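Cyclase (Uncultured organism, PDB 5IBZ) is a putative cyclase that probably has arylformamidase activity, as inferred for its family, and binds acetylphosphate in the crystal. Local coordinates at residues Glu132-Ser137 against Gly142-Gly147; Gly21-Asp26 against Ala32-Pro37; Gln305-Pro310 against Gly314-Pro319; Asp182-Leu187 against Val234-Glu239; Thr204-Ser209 against Ala219-Asn224. All coordinates share one frame; numbering follows the deposited sequence. Where two conformers were deposited one is given.

Interaction 1. Residues Glu132-Ser137 against Gly142-Gly147; sequences EAAIRS and GATKLG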
# COMPACT_ATOMS: atom_id res chain seq x y z
N GLU B 132 -21.17 -1.26 -18.40
CA GLU B 132 -20.47 -1.12 -17.11
C GLU B 132 -19.84 -2.45 -16.69
O GLU B 132 -18.90 -2.45 -15.91
CB GLU B 132 -21.42 -0.60 -16.00
CG GLU B 132 -22.55 -1.52 -15.66
CD GLU B 132 -23.55 -0.91 -14.68
OE1 GLU B 132 -23.33 0.21 -14.19
OE2 GLU B 132 -24.60 -1.54 -14.43
N ALA B 133 -20.33 -3.57 -17.21
CA ALA B 133 -19.71 -4.88 -16.94
C ALA B 133 -18.27 -4.99 -17.47
O ALA B 133 -17.55 -5.91 -17.08
CB ALA B 133 -20.58 -5.99 -17.54
N ALA B 134 -17.86 -4.07 -18.33
CA ALA B 134 -16.48 -4.05 -18.84
C ALA B 134 -15.48 -3.50 -17.82
O ALA B 134 -14.26 -3.62 -18.00
CB ALA B 134 -16.40 -3.24 -20.13
N ILE B 135 -15.99 -2.86 -16.77
CA ILE B 135 -15.14 -2.17 -15.81
C ILE B 135 -15.14 -3.05 -14.58
O ILE B 135 -16.12 -3.07 -13.83
CB ILE B 135 -15.66 -0.76 -15.49
CG1 ILE B 135 -16.04 0.00 -16.77
CG2 ILE B 135 -14.65 0.05 -14.66
CD1 ILE B 135 -14.92 0.15 -17.77
N ARG B 136 -14.05 -3.79 -14.38
CA ARG B 136 -14.00 -4.89 -13.43
C ARG B 136 -12.90 -4.67 -12.40
O ARG B 136 -12.18 -3.67 -12.44
CB ARG B 136 -13.77 -6.22 -14.18
CG ARG B 136 -14.85 -6.58 -15.26
CD ARG B 136 -14.37 -7.69 -16.29
NE ARG B 136 -15.20 -7.71 -17.51
CZ ARG B 136 -14.81 -8.21 -18.67
NH1 ARG B 136 -13.59 -8.72 -18.80
NH2 ARG B 136 -15.64 -8.19 -19.71
N SER B 137 -12.78 -5.60 -11.46
CA SER B 137 -11.67 -5.57 -10.52
C SER B 137 -10.35 -5.68 -11.26
O SER B 137 -10.28 -6.17 -12.39
CB SER B 137 -11.76 -6.70 -9.50
OG SER B 137 -12.94 -6.62 -8.72
N GLY B 142 -9.42 -4.75 -14.73
CA GLY B 142 -9.71 -3.36 -14.44
C GLY B 142 -10.69 -2.80 -15.45
O GLY B 142 -11.61 -3.50 -15.87
N ALA B 143 -10.48 -1.56 -15.85
CA ALA B 143 -11.25 -1.00 -16.96
C ALA B 143 -10.79 -1.64 -18.28
O ALA B 143 -9.79 -1.22 -18.88
CB ALA B 143 -11.08 0.50 -17.00
N THR B 144 -11.50 -2.68 -18.74
CA THR B 144 -11.06 -3.43 -19.91
C THR B 144 -11.36 -2.68 -21.20
O THR B 144 -10.80 -2.99 -22.26
CB THR B 144 -11.71 -4.83 -19.99
OG1 THR B 144 -13.13 -4.73 -20.21
CG2 THR B 144 -11.42 -5.61 -18.73
N LYS B 145 -12.23 -1.69 -21.07
CA LYS B 145 -12.48 -0.68 -22.09
C LYS B 145 -12.43 0.67 -21.38
O LYS B 145 -12.75 0.77 -20.19
CB LYS B 145 -13.83 -0.90 -22.78
CG LYS B 145 -13.85 -2.09 -23.73
CD LYS B 145 -15.14 -2.20 -24.51
CE LYS B 145 -15.00 -3.25 -25.60
NZ LYS B 145 -16.19 -3.23 -26.50
N LEU B 146 -12.00 1.70 -22.10
CA LEU B 146 -11.94 3.08 -21.61
C LEU B 146 -10.95 3.29 -20.45
O LEU B 146 -11.03 4.29 -19.72
CB LEU B 146 -13.32 3.56 -21.17
CG LEU B 146 -14.47 3.41 -22.20
CD1 LEU B 146 -15.78 3.91 -21.61
CD2 LEU B 146 -14.17 4.13 -23.50
N GLY B 147 -9.98 2.38 -20.31
CA GLY B 147 -8.90 2.58 -19.38
C GLY B 147 -8.05 3.76 -19.83
O GLY B 147 -8.04 4.13 -21.01
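Gly142, Ile135 and Thr144 give up the most surface where Glu132-Ser137 folds back against Gly142-Gly147. Gly142 is bonded through both its backbone N and its backbone O: the N donates to Ser137 O at 2.9 Å, and the O receives Arg136 N, the donor standing well above the carbonyl plane. Its phi of 61° is a backbone angle that glycine adopts most easily. Thr144 grips the carbonyl of Ala134 twice. OG1 lies 2.7 Å from Ala134 O, in the carbonyl plane and on a lone pair, while Thr144 N reaches the same Ala134 O at 3.0 Å. The hydroxyl gets there because chi1 of 66° sets OG1 between the backbone N and the carbonyl carbon, with CG2 turned toward Arg136, 3.8 Å from NH1. OG1 also stands over one face of the Arg136 guanidinium, which is held by an in-plane bond from NE to Ala133 O. A valine here has no hydroxyl, and Ala134 O would probably be left with the backbone donor alone and the guanidinium face without its polar neighbour. On the other flank Ile135 sends CD1 to 3.9 Å from Ala143 CB and 3.3 Å from Lys145 O. Nearby, Ser137 OG bonds Asp82 of the third subunit, and Ile135 packs on Ala100 of the second, so the folded loop also lies at subunit interfaces. With the directions of the touching parts 167° apart and one bridge, between Ile135 and Ala143, this is a short antiparallel hairpin-like pairing in the long loop joining strands 120-122 and 158-163.

Interaction 2. Residues Gly21-Asp26 against Ala32-Pro37; sequences GKWGDD and ANYITP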
# COMPACT_ATOMS: atom_id res chain seq x y z
N GLY B 21 -20.50 7.65 -31.21
CA GLY B 21 -20.33 7.43 -32.62
C GLY B 21 -19.58 8.51 -33.40
O GLY B 21 -19.26 8.29 -34.57
N LYS B 22 -19.31 9.65 -32.78
CA LYS B 22 -18.63 10.75 -33.49
C LYS B 22 -17.30 10.30 -34.08
O LYS B 22 -16.90 10.74 -35.17
CB LYS B 22 -18.39 11.95 -32.55
CG LYS B 22 -17.62 13.10 -33.21
CD LYS B 22 -17.67 14.36 -32.36
CE LYS B 22 -18.93 15.17 -32.63
NZ LYS B 22 -19.04 16.37 -31.72
N TRP B 23 -16.61 9.46 -33.32
CA TRP B 23 -15.31 8.94 -33.72
C TRP B 23 -15.37 7.44 -33.95
O TRP B 23 -14.36 6.73 -33.85
CB TRP B 23 -14.26 9.29 -32.66
CG TRP B 23 -14.18 10.77 -32.39
CD1 TRP B 23 -13.59 11.71 -33.18
CD2 TRP B 23 -14.69 11.46 -31.24
NE1 TRP B 23 -13.71 12.95 -32.61
CE2 TRP B 23 -14.38 12.82 -31.41
CE3 TRP B 23 -15.38 11.06 -30.09
CZ2 TRP B 23 -14.72 13.79 -30.47
CZ3 TRP B 23 -15.74 12.02 -29.17
CH2 TRP B 23 -15.40 13.36 -29.36
N GLY B 24 -16.57 6.95 -34.28
CA GLY B 24 -16.79 5.55 -34.56
C GLY B 24 -17.39 4.84 -33.37
O GLY B 24 -17.16 5.23 -32.24
N ASP B 25 -18.15 3.77 -33.61
CA ASP B 25 -18.80 3.09 -32.51
C ASP B 25 -17.86 2.15 -31.75
O ASP B 25 -18.25 1.58 -30.74
CB ASP B 25 -20.03 2.35 -33.04
CG ASP B 25 -21.16 3.32 -33.43
OD1 ASP B 25 -21.45 4.25 -32.65
OD2 ASP B 25 -21.74 3.17 -34.52
N ASP B 26 -16.60 2.05 -32.18
CA ASP B 26 -15.62 1.28 -31.39
C ASP B 26 -14.58 2.18 -30.72
O ASP B 26 -13.68 1.70 -30.02
CB ASP B 26 -14.90 0.23 -32.26
CG ASP B 26 -15.78 -0.98 -32.55
OD1 ASP B 26 -16.64 -1.31 -31.71
OD2 ASP B 26 -15.59 -1.62 -33.61
N ALA B 32 -10.53 13.22 -26.52
CA ALA B 32 -9.09 13.24 -26.80
C ALA B 32 -8.82 13.22 -28.32
O ALA B 32 -7.77 13.69 -28.78
CB ALA B 32 -8.40 12.07 -26.10
N ASN B 33 -9.76 12.71 -29.10
CA ASN B 33 -9.60 12.73 -30.55
C ASN B 33 -9.61 14.13 -31.18
O ASN B 33 -9.23 14.29 -32.35
CB ASN B 33 -10.67 11.85 -31.19
CG ASN B 33 -10.49 10.38 -30.86
OD1 ASN B 33 -9.39 9.84 -30.93
ND2 ASN B 33 -11.58 9.74 -30.46
N TYR B 34 -10.04 15.13 -30.42
CA TYR B 34 -9.95 16.51 -30.87
C TYR B 34 -8.49 17.02 -30.86
O TYR B 34 -8.20 18.01 -31.52
CB TYR B 34 -10.78 17.44 -30.00
CG TYR B 34 -12.29 17.34 -30.12
CD1 TYR B 34 -12.92 17.34 -31.35
CD2 TYR B 34 -13.08 17.31 -28.98
CE1 TYR B 34 -14.29 17.27 -31.43
CE2 TYR B 34 -14.44 17.25 -29.04
CZ TYR B 34 -15.05 17.24 -30.26
OH TYR B 34 -16.43 17.18 -30.31
N ILE B 35 -7.59 16.36 -30.11
CA ILE B 35 -6.20 16.76 -30.13
C ILE B 35 -5.50 16.03 -31.29
O ILE B 35 -5.27 14.82 -31.25
CB ILE B 35 -5.48 16.49 -28.81
CG1 ILE B 35 -6.25 17.13 -27.65
CG2 ILE B 35 -4.05 16.99 -28.91
CD1 ILE B 35 -5.65 16.88 -26.24
N THR B 36 -5.16 16.80 -32.30
CA THR B 36 -4.62 16.28 -33.55
C THR B 36 -3.18 16.74 -33.68
O THR B 36 -2.77 17.69 -33.01
CB THR B 36 -5.40 16.82 -34.75
OG1 THR B 36 -5.24 18.24 -34.81
CG2 THR B 36 -6.88 16.47 -34.63
N PRO B 37 -2.41 16.09 -34.56
CA PRO B 37 -1.03 16.56 -34.76
C PRO B 37 -0.96 18.05 -35.11
O PRO B 37 -0.12 18.76 -34.57
CB PRO B 37 -0.53 15.68 -35.91
CG PRO B 37 -1.30 14.41 -35.74
CD PRO B 37 -2.67 14.84 -35.28
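Trp23 and Asn33 form the close part of this contact, with Tyr34 closing one edge of the indole. Asn33 lies over a face of the ring: its CB stands 3.6 Å from the centroid of the five-membered ring, 14° off the normal, as a CH-pi contact, and ND2 comes to 3.4 Å from Trp23 CG. The amide is tilted against the indole and is anchored at both ends, OD1 to Arg29 and ND2 to Asp27. The indole's opposite face is covered by CG of Lys22. Its six-membered ring then points an edge into the face of Tyr34 in a T-shaped pair, planes 80° apart, with Trp23 CZ2 3.5 Å from Tyr34 CZ. Lys22 belongs to the looser, solvent-facing side. Its chain bends at chi3 (-85°) to bring NZ within 3.1 Å of Tyr34 OH, where it donates a hydrogen bond, and the same ammonium also bonds Asn19. The contact joins two parts of the loop leading to helix 37-44: a type I turn from Gly21 to Gly24, tied to Asn128, and the 3-10 turn ending at Tyr34, followed by Thr36 as the N-cap of that helix.

Interaction 3. Residues Gln305-Pro310 against Gly314-Pro319; sequences QPLYIP and GSPLNP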
# COMPACT_ATOMS: atom_id res chain seq x y z
N GLN B 305 0.14 14.77 -19.73
CA GLN B 305 -0.02 13.34 -20.00
C GLN B 305 -0.28 12.56 -18.71
O GLN B 305 0.26 12.86 -17.66
CB GLN B 305 1.22 12.81 -20.74
CG GLN B 305 2.51 12.76 -19.90
CD GLN B 305 3.37 14.04 -19.96
OE1 GLN B 305 2.85 15.16 -20.02
NE2 GLN B 305 4.68 13.86 -19.88
N PRO B 306 -1.14 11.54 -18.81
CA PRO B 306 -1.33 10.66 -17.66
C PRO B 306 -0.20 9.64 -17.57
O PRO B 306 0.56 9.48 -18.53
CB PRO B 306 -2.64 9.95 -17.98
CG PRO B 306 -2.56 9.78 -19.46
CD PRO B 306 -1.86 11.04 -19.99
N LEU B 307 -0.08 8.97 -16.44
CA LEU B 307 0.79 7.79 -16.36
C LEU B 307 0.19 6.67 -17.22
O LEU B 307 -1.03 6.59 -17.41
CB LEU B 307 0.96 7.30 -14.93
CG LEU B 307 1.60 8.28 -13.96
CD1 LEU B 307 1.63 7.69 -12.58
CD2 LEU B 307 3.03 8.63 -14.42
N TYR B 308 1.06 5.80 -17.72
CA TYR B 308 0.64 4.66 -18.52
C TYR B 308 0.24 3.50 -17.59
O TYR B 308 1.09 2.67 -17.20
CB TYR B 308 1.78 4.26 -19.47
CG TYR B 308 1.51 3.12 -20.43
CD1 TYR B 308 0.27 2.51 -20.53
CD2 TYR B 308 2.55 2.59 -21.18
CE1 TYR B 308 0.05 1.45 -21.38
CE2 TYR B 308 2.35 1.51 -22.03
CZ TYR B 308 1.09 0.94 -22.12
OH TYR B 308 0.88 -0.14 -22.97
N ILE B 309 -1.04 3.46 -17.21
CA ILE B 309 -1.53 2.46 -16.26
C ILE B 309 -2.70 1.70 -16.86
O ILE B 309 -3.84 2.16 -16.83
CB ILE B 309 -2.00 3.07 -14.92
CG1 ILE B 309 -1.03 4.12 -14.39
CG2 ILE B 309 -2.24 1.93 -13.90
CD1 ILE B 309 -1.56 4.89 -13.17
N PRO B 310 -2.42 0.55 -17.45
CA PRO B 310 -3.49 -0.16 -18.15
C PRO B 310 -4.61 -0.58 -17.21
O PRO B 310 -4.37 -1.09 -16.11
CB PRO B 310 -2.79 -1.37 -18.77
CG PRO B 310 -1.46 -1.44 -18.15
CD PRO B 310 -1.10 -0.08 -17.67
N GLY B 314 -8.12 6.51 -14.03
CA GLY B 314 -7.60 7.87 -13.93
C GLY B 314 -6.12 7.78 -13.63
O GLY B 314 -5.55 6.70 -13.57
N SER B 315 -5.49 8.92 -13.41
CA SER B 315 -4.07 8.96 -13.15
C SER B 315 -3.67 10.23 -12.42
O SER B 315 -4.23 11.28 -12.70
CB SER B 315 -3.31 8.92 -14.46
OG SER B 315 -1.91 9.00 -14.23
N PRO B 316 -2.66 10.13 -11.54
CA PRO B 316 -1.97 11.34 -11.10
C PRO B 316 -1.14 11.90 -12.23
O PRO B 316 -0.86 11.22 -13.22
CB PRO B 316 -1.08 10.85 -9.93
CG PRO B 316 -0.94 9.43 -10.13
CD PRO B 316 -2.14 8.93 -10.88
N LEU B 317 -0.79 13.16 -12.10
CA LEU B 317 0.10 13.76 -13.08
C LEU B 317 0.72 15.02 -12.53
O LEU B 317 0.39 15.48 -11.45
CB LEU B 317 -0.63 14.05 -14.37
CG LEU B 317 -1.61 15.21 -14.29
CD1 LEU B 317 -1.73 15.84 -15.70
CD2 LEU B 317 -2.96 14.74 -13.85
N ASN B 318 1.68 15.53 -13.31
CA ASN B 318 2.28 16.83 -13.05
C ASN B 318 2.12 17.65 -14.31
O ASN B 318 2.98 17.64 -15.19
CB ASN B 318 3.74 16.68 -12.66
CG ASN B 318 4.37 17.99 -12.36
OD1 ASN B 318 3.70 19.01 -12.26
ND2 ASN B 318 5.68 17.99 -12.23
N PRO B 319 0.98 18.33 -14.45
CA PRO B 319 0.80 19.12 -15.69
C PRO B 319 1.77 20.29 -15.75
O PRO B 319 1.87 21.02 -14.75
CB PRO B 319 -0.65 19.62 -15.59
CG PRO B 319 -1.21 19.00 -14.32
CD PRO B 319 -0.05 18.63 -13.46
O HOH W 1 1.32 11.72 -15.36
O HOH W 2 1.59 15.06 -16.74
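A turn of the chain ahead of strand 314-316 of the central mixed sheet brings Gly314-Pro319 back beside Gln305-Pro310, and Ser315 makes the polar link between the two segments. The serine OG is anti to its own N (chi1 178°), which carries it to the backbone of the other segment: Leu307 N donates to Ser315 OG at 2.9 Å, and the hydroxyl in turn donates to Pro316 O at 2.7 Å, in the carbonyl plane and on a lone pair. One oxygen thus links both backbones and its hydrogen is committed. Around this link the packing is apolar. Pro306 CB meets Ser315 CB at 3.7 Å, and Leu307, whose side chain crosses Pro316 at about a right angle, brings CD1 to 4.0 Å from Pro316 CG. Farther along, Leu317 CB rests 3.6 Å from Gln305 O. That carbonyl accepts from two waters: one, 2.8 Å from Gln305 O, also donates to Pro316 O, and the other donates weakly to Asn318 O, so the two waters bridge the backbones at this end. Gly314 O is buried without a partner. The second subunit completes the surroundings: Gln305 NE2 bonds Asn318 O of that subunit, and Leu307 packs on its Leu317. A backbone bond from Ser315 to Trp114 joins strand 314-316 to strand 113-115, making it the outermost strand on its side of the sheet within this chain, here at a subunit interface.

Interaction 4. Residues Asp182-Leu187 against Val234-Glu239; sequences DLEGAL and VPWIHE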
# COMPACT_ATOMS: atom_id res chain seq x y z
N ASP B 182 -20.21 33.20 -17.15
CA ASP B 182 -18.96 33.49 -16.44
C ASP B 182 -17.75 33.08 -17.27
O ASP B 182 -16.76 33.82 -17.39
CB ASP B 182 -18.88 32.74 -15.11
CG ASP B 182 -19.90 33.18 -14.11
OD1 ASP B 182 -20.38 34.34 -14.17
OD2 ASP B 182 -20.17 32.35 -13.20
N LEU B 183 -17.81 31.88 -17.84
CA LEU B 183 -16.70 31.37 -18.63
C LEU B 183 -16.47 32.24 -19.88
O LEU B 183 -15.35 32.63 -20.19
CB LEU B 183 -16.95 29.92 -19.01
CG LEU B 183 -16.88 28.94 -17.84
CD1 LEU B 183 -17.54 27.63 -18.20
CD2 LEU B 183 -15.44 28.71 -17.41
N GLU B 184 -17.55 32.56 -20.61
CA GLU B 184 -17.41 33.41 -21.80
C GLU B 184 -16.97 34.83 -21.43
O GLU B 184 -16.18 35.45 -22.15
CB GLU B 184 -18.73 33.45 -22.57
CG GLU B 184 -19.09 32.09 -23.10
CD GLU B 184 -20.15 32.14 -24.19
OE1 GLU B 184 -21.30 32.54 -23.89
OE2 GLU B 184 -19.83 31.77 -25.34
N GLY B 185 -17.46 35.32 -20.30
CA GLY B 185 -17.15 36.67 -19.86
C GLY B 185 -15.70 36.79 -19.47
O GLY B 185 -15.04 37.80 -19.77
N ALA B 186 -15.19 35.78 -18.78
CA ALA B 186 -13.80 35.78 -18.37
C ALA B 186 -12.86 35.67 -19.56
O ALA B 186 -11.87 36.38 -19.66
CB ALA B 186 -13.54 34.66 -17.38
N LEU B 187 -13.18 34.77 -20.48
CA LEU B 187 -12.38 34.63 -21.69
C LEU B 187 -12.38 35.94 -22.49
O LEU B 187 -11.35 36.35 -23.01
CB LEU B 187 -12.90 33.47 -22.54
CG LEU B 187 -12.56 32.10 -21.96
CD1 LEU B 187 -13.43 31.01 -22.57
CD2 LEU B 187 -11.09 31.79 -22.19
N VAL B 234 -22.20 22.64 -19.84
CA VAL B 234 -21.99 21.40 -20.59
C VAL B 234 -22.22 21.59 -22.11
O VAL B 234 -21.39 21.14 -22.92
CB VAL B 234 -22.87 20.27 -20.01
CG1 VAL B 234 -22.86 19.06 -20.93
CG2 VAL B 234 -22.33 19.85 -18.64
N PRO B 235 -23.31 22.25 -22.52
CA PRO B 235 -23.44 22.43 -23.97
C PRO B 235 -22.29 23.28 -24.53
O PRO B 235 -21.85 23.06 -25.66
CB PRO B 235 -24.79 23.13 -24.12
CG PRO B 235 -25.56 22.76 -22.89
CD PRO B 235 -24.51 22.70 -21.79
N TRP B 236 -21.83 24.25 -23.75
CA TRP B 236 -20.72 25.11 -24.18
C TRP B 236 -19.43 24.29 -24.36
O TRP B 236 -18.72 24.44 -25.35
CB TRP B 236 -20.52 26.24 -23.17
CG TRP B 236 -19.44 27.20 -23.51
CD1 TRP B 236 -19.49 28.23 -24.42
CD2 TRP B 236 -18.14 27.25 -22.93
NE1 TRP B 236 -18.30 28.92 -24.42
CE2 TRP B 236 -17.45 28.32 -23.51
CE3 TRP B 236 -17.49 26.48 -21.95
CZ2 TRP B 236 -16.15 28.65 -23.16
CZ3 TRP B 236 -16.19 26.80 -21.61
CH2 TRP B 236 -15.54 27.87 -22.22
N ILE B 237 -19.13 23.43 -23.39
CA ILE B 237 -17.98 22.56 -23.48
C ILE B 237 -18.06 21.72 -24.75
O ILE B 237 -17.05 21.52 -25.44
CB ILE B 237 -17.88 21.67 -22.21
CG1 ILE B 237 -17.43 22.52 -21.03
CG2 ILE B 237 -16.90 20.54 -22.44
CD1 ILE B 237 -17.68 21.90 -19.67
N HIS B 238 -19.25 21.21 -25.05
CA HIS B 238 -19.48 20.48 -26.30
C HIS B 238 -19.23 21.32 -27.55
O HIS B 238 -18.51 20.88 -28.46
CB HIS B 238 -20.91 19.92 -26.34
CG HIS B 238 -21.26 19.25 -27.63
ND1 HIS B 238 -22.22 19.74 -28.49
CD2 HIS B 238 -20.78 18.11 -28.21
CE1 HIS B 238 -22.31 18.94 -29.54
NE2 HIS B 238 -21.46 17.94 -29.39
N GLU B 239 -19.84 22.51 -27.57
CA GLU B 239 -19.73 23.46 -28.68
C GLU B 239 -18.30 23.72 -29.05
O GLU B 239 -17.94 23.74 -30.23
CB GLU B 239 -20.39 24.80 -28.30
CG GLU B 239 -21.89 24.76 -28.28
CD GLU B 239 -22.51 25.96 -27.60
OE1 GLU B 239 -23.42 25.74 -26.76
OE2 GLU B 239 -22.13 27.11 -27.93
O HOH W 3 -17.51 31.02 -26.26
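Trp236 spreads its indole against helix 180-190, where Leu183 lies over one face of the six-membered ring. Leu183 CB sits 4.3 Å from that ring's centroid, 20° off the normal, a CH-pi contact set toward the rim, and its CD1 reaches Trp236 CZ3 at 3.8 Å. One turn on, Leu187 comes in at the ring edge, CD1 lying 3.6 Å from Trp236 CZ2. The indole reaches across because CG is anti to the backbone N (chi1 -178°), which swings it out from helix 233-239. Glu184 runs antiparallel alongside the indole, its carboxylate turned steeply against the ring. A water in the ring plane accepts from Trp236 NE1 at 2.9 Å and donates to Glu184 OE2 at 2.6 Å, so the indole N-H is satisfied. A leucine in place of Trp236 would probably open a gap beside Leu183 and Leu187 and leave the bridging water without its donor. The segment axes pass 11.8 Å apart at 51°, a spacing bridged by the indole together with Leu183, Glu184 and Leu187. Leu183 and Leu187 also rest on Val162 of strand 158-163, so this is helix-helix packing on the layer covering the central sheet, as in an alpha/beta fold.

Interaction 5. Residues Thr204-Ser209 against Ala219-Asn224; sequences TGLVES and ASFFLN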
# COMPACT_ATOMS: atom_id res chain seq x y z
N THR B 204 -10.77 28.37 -9.79
CA THR B 204 -11.83 28.61 -8.80
C THR B 204 -11.31 29.09 -7.45
O THR B 204 -12.08 29.58 -6.61
CB THR B 204 -12.63 27.33 -8.49
OG1 THR B 204 -11.87 26.50 -7.60
CG2 THR B 204 -13.01 26.58 -9.74
N GLY B 205 -10.02 28.89 -7.23
CA GLY B 205 -9.36 29.29 -6.00
C GLY B 205 -9.52 28.31 -4.84
O GLY B 205 -8.90 28.49 -3.80
N LEU B 206 -10.35 27.28 -5.00
CA LEU B 206 -10.75 26.50 -3.83
C LEU B 206 -9.55 25.84 -3.13
O LEU B 206 -9.44 25.91 -1.89
CB LEU B 206 -11.80 25.46 -4.22
CG LEU B 206 -12.36 24.65 -3.03
CD1 LEU B 206 -13.11 25.55 -2.07
CD2 LEU B 206 -13.23 23.47 -3.47
N VAL B 207 -8.65 25.22 -3.89
CA VAL B 207 -7.52 24.51 -3.29
C VAL B 207 -6.56 25.48 -2.56
O VAL B 207 -5.81 25.06 -1.67
CB VAL B 207 -6.75 23.67 -4.36
CG1 VAL B 207 -6.06 24.57 -5.35
CG2 VAL B 207 -5.77 22.73 -3.71
N GLU B 208 -6.64 26.77 -2.89
CA GLU B 208 -5.76 27.76 -2.27
C GLU B 208 -6.15 28.05 -0.82
O GLU B 208 -5.42 28.75 -0.10
CB GLU B 208 -5.77 29.06 -3.08
CG GLU B 208 -5.21 28.86 -4.49
CD GLU B 208 -5.43 30.06 -5.44
OE1 GLU B 208 -5.75 31.17 -4.96
OE2 GLU B 208 -5.24 29.86 -6.66
N SER B 209 -7.29 27.52 -0.41
CA SER B 209 -7.77 27.70 0.96
C SER B 209 -7.52 26.48 1.85
O SER B 209 -7.74 26.55 3.06
CB SER B 209 -9.27 28.03 0.96
OG SER B 209 -10.10 26.92 0.60
N ALA B 219 -12.13 18.83 8.04
CA ALA B 219 -13.32 18.00 8.08
C ALA B 219 -14.49 18.82 7.55
O ALA B 219 -15.25 18.35 6.73
CB ALA B 219 -13.59 17.50 9.50
N SER B 220 -14.61 20.07 7.99
CA SER B 220 -15.72 20.93 7.54
C SER B 220 -15.66 21.19 6.03
O SER B 220 -16.69 21.33 5.37
CB SER B 220 -15.71 22.26 8.30
OG SER B 220 -15.90 22.05 9.69
N PHE B 221 -14.44 21.28 5.50
CA PHE B 221 -14.20 21.60 4.10
C PHE B 221 -15.02 20.71 3.18
O PHE B 221 -15.58 21.16 2.17
CB PHE B 221 -12.70 21.45 3.81
CG PHE B 221 -12.25 21.81 2.40
CD1 PHE B 221 -11.78 23.08 2.10
CD2 PHE B 221 -12.19 20.85 1.41
CE1 PHE B 221 -11.31 23.39 0.80
CE2 PHE B 221 -11.74 21.15 0.13
CZ PHE B 221 -11.30 22.42 -0.17
N PHE B 222 -15.10 19.43 3.53
CA PHE B 222 -15.78 18.48 2.64
C PHE B 222 -17.26 18.30 2.96
O PHE B 222 -17.97 17.65 2.19
CB PHE B 222 -15.05 17.15 2.68
CG PHE B 222 -13.78 17.17 1.88
CD1 PHE B 222 -13.84 17.22 0.50
CD2 PHE B 222 -12.55 17.20 2.49
CE1 PHE B 222 -12.70 17.27 -0.26
CE2 PHE B 222 -11.38 17.25 1.72
CZ PHE B 222 -11.47 17.28 0.35
N LEU B 223 -17.72 18.89 4.04
CA LEU B 223 -19.12 18.80 4.44
C LEU B 223 -19.98 19.93 3.89
O LEU B 223 -21.20 19.87 3.94
CB LEU B 223 -19.24 18.80 5.97
CG LEU B 223 -18.58 17.62 6.68
CD1 LEU B 223 -18.60 17.81 8.18
CD2 LEU B 223 -19.26 16.33 6.31
N ASN B 224 -19.34 20.98 3.38
CA ASN B 224 -20.11 22.12 2.97
C ASN B 224 -20.01 22.33 1.46
O ASN B 224 -19.24 21.65 0.79
CB ASN B 224 -19.68 23.33 3.80
CG ASN B 224 -20.17 23.24 5.25
OD1 ASN B 224 -21.31 23.60 5.55
ND2 ASN B 224 -19.33 22.72 6.15
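Both main partners swing their side chains away from the backbone N: Leu206 has CG anti to it (chi1 -176°), Phe221 likewise (chi1 -178°), and the two then approach from opposite directions. Leu206 CG comes to 3.8 Å from Phe221 CZ, with its methyls spread about the end of the ring, CD1 4.0 Å from Phe221 CE1 and CD2 4.0 Å from Phe221 CZ. Ser209 meets the same ring at its edge: Ser209 OG lies near the ring plane, 3.7 Å from Phe221 CE1. That hydroxyl is already engaged: it donates to Leu206 O at 2.8 Å, in the carbonyl plane, and Leu206 O also takes the N-H of Ser209, so two bonds from one residue grip it. The contact joins a 3-10 turn, Leu206-Ser209, which follows central strand 199-203, to helix 215-223 further along the chain. An ST turn leads into it, Leu206 N donating to Thr204 OG1 at 3.1 Å, while the backbone nitrogens of Thr204 and Gly205 bond Asp248. On the helix side Phe221 also meets Trp210 edge-to-face, and its CD2 lies over the face of the neighbouring Phe222 ring. Nearby, Asn224 ND2 donates to Ser220 O at 3.1 Å, opposite in face to Leu223 N, which reaches the same carbonyl. The contact with Leu206 and Ser209 lies at the surface, and Ala219, Ser220 and Leu223 pack on Val216 of the third subunit.

How the interactions relate
Along the chain the order is interaction 2, 1, then 4 and 5, then 3, with both segments of interaction 5 falling in sequence between the helices of interaction 4. Interaction 3 is closest to the centre of the chain, at strand 314-316, outermost within this chain in the central sheet, whereas interactions 4 and 5 involve segments connected to its parallel strands 158-163 and 199-203. Interactions 2 and 4 touch through Lys22 NZ and His238 NE2, 3.7 Å apart, although their centres are about 21 Å apart. Interactions 1 and 3, about 17 Å between centres, both meet the second subunit, and interactions 1 and 5 both reach the third, so several local folds help build the four-chain assembly.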